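Local coordinates for protein aminotransferase, class III (Thermomicrobium roseum, PDB 6IO1) that probably transfers amino groups with pyridoxal phosphate as cofactor, acting as a thermostable (S)-enantioselective omega-transaminase, at residues E4-A8 and A9-A13; H19-P22 and L23-L26. All coordinates share one frame; numbering follows the deposited sequence.

Contact 1 of 2, residues E4-A8 and A9-A13; sequences ETWNA and AELVA
Asn7 and Glu10 meet where the N-terminal loop turns into helix 8-18, and the backbone bonds Leu11 N to Asn7 O (3.0 Å) and Val12 N to Ala8 O (2.9 Å) make the first helical turn. Asn7 is the N-cap. Its OD1 receives the amide of Glu10 at 2.6 Å in a nearly straight bond; the N-H comes in tilted 38° off the plane of the side-chain amide. The torsion that permits this tucks CG between N and C of its own backbone (chi1 82°), folding the amide back over the start of the helix, where ND2 lies 3.0 Å from Glu10 CB. Just before the cap, Trp6 meets Leu11 in an apolar contact: methyl CD1 of Leu11 approaches the indole obliquely, 3.5 Å from CE3. Ala48 and Val38 of the same chain and Pro95 of the second subunit also pack on Trp6, so this surface contact reaches the dimer interface. The Glu10 side chain runs extended beyond CG, its carboxylate plane 20° from that of the Asn7 amide, and a water donates to Glu10 OE1 at 2.7 Å while accepting a weak bond from Asn7 N at 3.4 Å.

Contact 2 of 2, residues H19-P22 and L23-L26; sequences HLHP and LTNL
CB of His21 meets the side chain of Thr24 across a tight bend in the loop between helix 8-18 and helix 26-32. The hydroxyl of Thr24 closes the bend: OG1 donates to Pro22 O at 2.9 Å, coming in steeply, 53° off the plane of that carbonyl. Chi1 of Thr24 (-60°) sets OG1 on the side of its own backbone N and opposite the carbonyl carbon, turning the hydroxyl back toward Pro22. The same oxygen lies 3.3 Å from His21 CB, which makes this the close-packed part of the contact. Leu23 has positive phi and psi, a left-handed conformation at the corner, where the chain turns sharply.

The leucines meet over a smaller area: Leu20 and Leu26 touch through single methyls, CD1 to CD1 at 3.8 Å, while Leu26 CD2 rests 3.6 Å from His21 O. All these residues are buried; the more open side lies at Asn25, which is partly exposed and takes no part in the contact.

The imidazole of His21 leads away from the bend and is held at both nitrogens, NE2 by Asp15, which also binds His19 ND1 over one side of the His21 ring, near its border, and ND1 by the backbone O of Thr88 of the second subunit. Thr24 OG1 has a further partner in Gly91 N of the second subunit. The loop thus lies between the end of helix 8-18 and the start of helix 26-32, where Leu29 packs on His21 and Thr24 and Asn25 serves as N-cap.

Overall arrangement
Contact 1 opens helix 8-18 and contact 2 follows its end, so the helix joins them in series. Their centres are 19 Å apart and their nearest atoms about 7 Å apart, without touching. Both reach the second subunit, but at different depths: contact 1 is a surface contact about 32 Å from the centre of the chain, whereas the touching residues of contact 2 are all buried, its centre lying at about 20 Å. Contact 2 is also the one close to the cofactor, the side chain of Leu23 lying about 8 Å from a bound PMP. Helix 8-18 therefore leads from a peripheral cap to an interface loop near the active site.

Contact 1 of 2, residues E4-A8 and A9-A13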
loop_
_atom_site.group_PDB
_atom_site.type_symbol
_atom_site.label_atom_id
_atom_site.label_comp_id
_atom_site.label_asym_id
_atom_site.label_seq_id
_atom_site.Cartn_x
_atom_site.Cartn_y
_atom_site.Cartn_z
ATOM N N GLU B 4 -6.719 -25.836 11.815
ATOM C CA GLU B 4 -6.809 -24.760 12.796
ATOM C C GLU B 4 -6.896 -25.313 14.213
ATOM O O GLU B 4 -7.607 -26.286 14.465
ATOM C CB GLU B 4 -8.024 -23.880 12.510
ATOM C CG GLU B 4 -8.002 -23.205 11.153
ATOM C CD GLU B 4 -9.030 -22.100 11.045
ATOM O OE1 GLU B 4 -8.634 -20.918 10.975
ATOM O OE2 GLU B 4 -10.238 -22.416 11.038
ATOM N N THR B 5 -6.162 -24.693 15.135
ATOM C CA THR B 5 -6.179 -25.067 16.547
ATOM C C THR B 5 -6.398 -23.846 17.431
ATOM O O THR B 5 -5.683 -23.628 18.411
ATOM C CB THR B 5 -4.884 -25.769 16.945
ATOM O OG1 THR B 5 -3.770 -24.917 16.652
ATOM C CG2 THR B 5 -4.730 -27.080 16.190
ATOM N N TRP B 6 -7.409 -23.038 17.129
ATOM C CA TRP B 6 -7.623 -21.814 17.885
ATOM C C TRP B 6 -8.849 -21.954 18.776
ATOM O O TRP B 6 -9.806 -22.654 18.441
ATOM C CB TRP B 6 -7.801 -20.608 16.951
ATOM C CG TRP B 6 -8.861 -20.793 15.886
ATOM C CD1 TRP B 6 -8.652 -21.081 14.566
ATOM C CD2 TRP B 6 -10.287 -20.691 16.049
ATOM N NE1 TRP B 6 -9.853 -21.170 13.904
ATOM C CE2 TRP B 6 -10.871 -20.936 14.791
ATOM C CE3 TRP B 6 -11.124 -20.415 17.136
ATOM C CZ2 TRP B 6 -12.250 -20.918 14.592
ATOM C CZ3 TRP B 6 -12.491 -20.404 16.938
ATOM C CH2 TRP B 6 -13.040 -20.650 15.675
ATOM N N ASN B 7 -8.780 -21.330 19.950
ATOM C CA ASN B 7 -9.927 -21.184 20.835
ATOM C C ASN B 7 -10.259 -19.701 20.966
ATOM O O ASN B 7 -9.360 -18.853 20.967
ATOM C CB ASN B 7 -9.691 -21.863 22.200
ATOM C CG ASN B 7 -8.906 -21.011 23.171
ATOM O OD1 ASN B 7 -9.410 -20.023 23.706
ATOM N ND2 ASN B 7 -7.672 -21.420 23.441
ATOM N N ALA B 8 -11.555 -19.399 21.068
ATOM C CA ALA B 8 -12.023 -18.016 20.992
ATOM C C ALA B 8 -11.436 -17.144 22.099
ATOM O O ALA B 8 -11.005 -16.011 21.847
ATOM C CB ALA B 8 -13.550 -17.986 21.041
ATOM N N ALA B 9 -11.431 -17.644 23.339
ATOM C CA ALA B 9 -10.916 -16.847 24.450
ATOM C C ALA B 9 -9.444 -16.509 24.254
ATOM O O ALA B 9 -9.020 -15.368 24.491
ATOM C CB ALA B 9 -11.127 -17.590 25.769
ATOM N N GLU B 10 -8.678 -17.498 23.784
ATOM C CA GLU B 10 -7.228 -17.306 23.524
ATOM C C GLU B 10 -7.060 -16.244 22.432
ATOM O O GLU B 10 -6.178 -15.377 22.585
ATOM C CB GLU B 10 -6.591 -18.633 23.103
ATOM C CG GLU B 10 -5.078 -18.639 23.226
ATOM C CD GLU B 10 -4.424 -19.978 22.929
ATOM O OE1 GLU B 10 -4.872 -20.656 21.983
ATOM O OE2 GLU B 10 -3.472 -20.341 23.647
ATOM N N LEU B 11 -7.903 -16.290 21.393
ATOM C CA LEU B 11 -7.814 -15.319 20.309
ATOM C C LEU B 11 -8.117 -13.912 20.806
ATOM O O LEU B 11 -7.429 -12.954 20.434
ATOM C CB LEU B 11 -8.769 -15.704 19.179
ATOM C CG LEU B 11 -8.403 -16.943 18.360
ATOM C CD1 LEU B 11 -9.533 -17.296 17.409
ATOM C CD2 LEU B 11 -7.106 -16.722 17.598
ATOM N N VAL B 12 -9.134 -13.768 21.660
ATOM C CA VAL B 12 -9.468 -12.454 22.206
ATOM C C VAL B 12 -8.308 -11.916 23.037
ATOM O O VAL B 12 -7.912 -10.747 22.909
ATOM C CB VAL B 12 -10.766 -12.533 23.032
ATOM C CG1 VAL B 12 -10.952 -11.270 23.862
ATOM C CG2 VAL B 12 -11.962 -12.763 22.121
ATOM N N ALA B 13 -7.739 -12.768 23.893
ATOM C CA ALA B 13 -6.629 -12.339 24.741
ATOM C C ALA B 13 -5.421 -11.934 23.902
ATOM O O ALA B 13 -4.802 -10.891 24.146
ATOM C CB ALA B 13 -6.260 -13.452 25.721
HETATM O O HOH W 1 -5.945 -19.520 19.841
#

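Contact 2 of 2, residues H19-P22 and L23-L26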
loop_
_atom_site.group_PDB
_atom_site.type_symbol
_atom_site.label_atom_id
_atom_site.label_comp_id
_atom_site.label_asym_id
_atom_site.label_seq_id
_atom_site.Cartn_x
_atom_site.Cartn_y
_atom_site.Cartn_z
ATOM N N HIS B 19 -2.474 -6.811 19.076
ATOM C CA HIS B 19 -3.007 -6.291 17.818
ATOM C C HIS B 19 -3.378 -4.820 17.971
ATOM O O HIS B 19 -4.315 -4.480 18.702
ATOM C CB HIS B 19 -4.208 -7.102 17.342
ATOM C CG HIS B 19 -4.648 -6.757 15.952
ATOM N ND1 HIS B 19 -5.857 -7.162 15.429
ATOM C CD2 HIS B 19 -4.038 -6.039 14.979
ATOM C CE1 HIS B 19 -5.972 -6.709 14.194
ATOM N NE2 HIS B 19 -4.882 -6.025 13.896
ATOM N N LEU B 20 -2.645 -3.954 17.269
ATOM C CA LEU B 20 -2.911 -2.516 17.239
ATOM C C LEU B 20 -3.872 -2.248 16.086
ATOM O O LEU B 20 -3.463 -1.935 14.968
ATOM C CB LEU B 20 -1.608 -1.738 17.093
ATOM C CG LEU B 20 -1.618 -0.232 17.358
ATOM C CD1 LEU B 20 -1.627 0.047 18.850
ATOM C CD2 LEU B 20 -0.418 0.426 16.696
ATOM N N HIS B 21 -5.165 -2.384 16.366
ATOM C CA HIS B 21 -6.178 -2.303 15.324
ATOM C C HIS B 21 -6.159 -0.936 14.643
ATOM O O HIS B 21 -5.968 0.089 15.308
ATOM C CB HIS B 21 -7.569 -2.550 15.907
ATOM C CG HIS B 21 -7.845 -3.977 16.250
ATOM N ND1 HIS B 21 -8.611 -4.800 15.453
ATOM C CD2 HIS B 21 -7.471 -4.725 17.315
ATOM C CE1 HIS B 21 -8.693 -5.995 16.009
ATOM N NE2 HIS B 21 -8.011 -5.976 17.140
ATOM N N PRO B 22 -6.350 -0.884 13.328
ATOM C CA PRO B 22 -6.628 0.394 12.671
ATOM C C PRO B 22 -8.102 0.749 12.777
ATOM O O PRO B 22 -8.972 -0.124 12.852
ATOM C CB PRO B 22 -6.228 0.134 11.216
ATOM C CG PRO B 22 -6.459 -1.322 11.025
ATOM C CD PRO B 22 -6.271 -1.997 12.366
ATOM N N LEU B 23 -8.374 2.056 12.773
ATOM C CA LEU B 23 -9.743 2.579 12.782
ATOM C C LEU B 23 -10.557 1.982 13.928
ATOM O O LEU B 23 -11.712 1.583 13.761
ATOM C CB LEU B 23 -10.429 2.330 11.438
ATOM C CG LEU B 23 -10.546 3.514 10.474
ATOM C CD1 LEU B 23 -11.513 4.551 11.016
ATOM C CD2 LEU B 23 -9.182 4.133 10.208
ATOM N N THR B 24 -9.944 1.918 15.107
ATOM C CA THR B 24 -10.556 1.296 16.272
ATOM C C THR B 24 -10.245 2.129 17.506
ATOM O O THR B 24 -9.182 2.748 17.603
ATOM C CB THR B 24 -10.047 -0.146 16.456
ATOM O OG1 THR B 24 -10.375 -0.923 15.298
ATOM C CG2 THR B 24 -10.657 -0.806 17.688
ATOM N N ASN B 25 -11.184 2.145 18.448
ATOM C CA ASN B 25 -10.946 2.753 19.754
ATOM C C ASN B 25 -10.129 1.755 20.562
ATOM O O ASN B 25 -10.666 0.788 21.109
ATOM C CB ASN B 25 -12.265 3.095 20.439
ATOM C CG ASN B 25 -12.076 3.868 21.737
ATOM O OD1 ASN B 25 -11.167 3.591 22.519
ATOM N ND2 ASN B 25 -12.943 4.845 21.969
ATOM N N LEU B 26 -8.816 1.984 20.627
ATOM C CA LEU B 26 -7.928 1.047 21.310
ATOM C C LEU B 26 -8.265 0.957 22.793
ATOM O O LEU B 26 -8.202 -0.125 23.392
ATOM C CB LEU B 26 -6.476 1.473 21.102
ATOM C CG LEU B 26 -6.087 1.657 19.632
ATOM C CD1 LEU B 26 -4.692 2.248 19.494
ATOM C CD2 LEU B 26 -6.189 0.336 18.883
#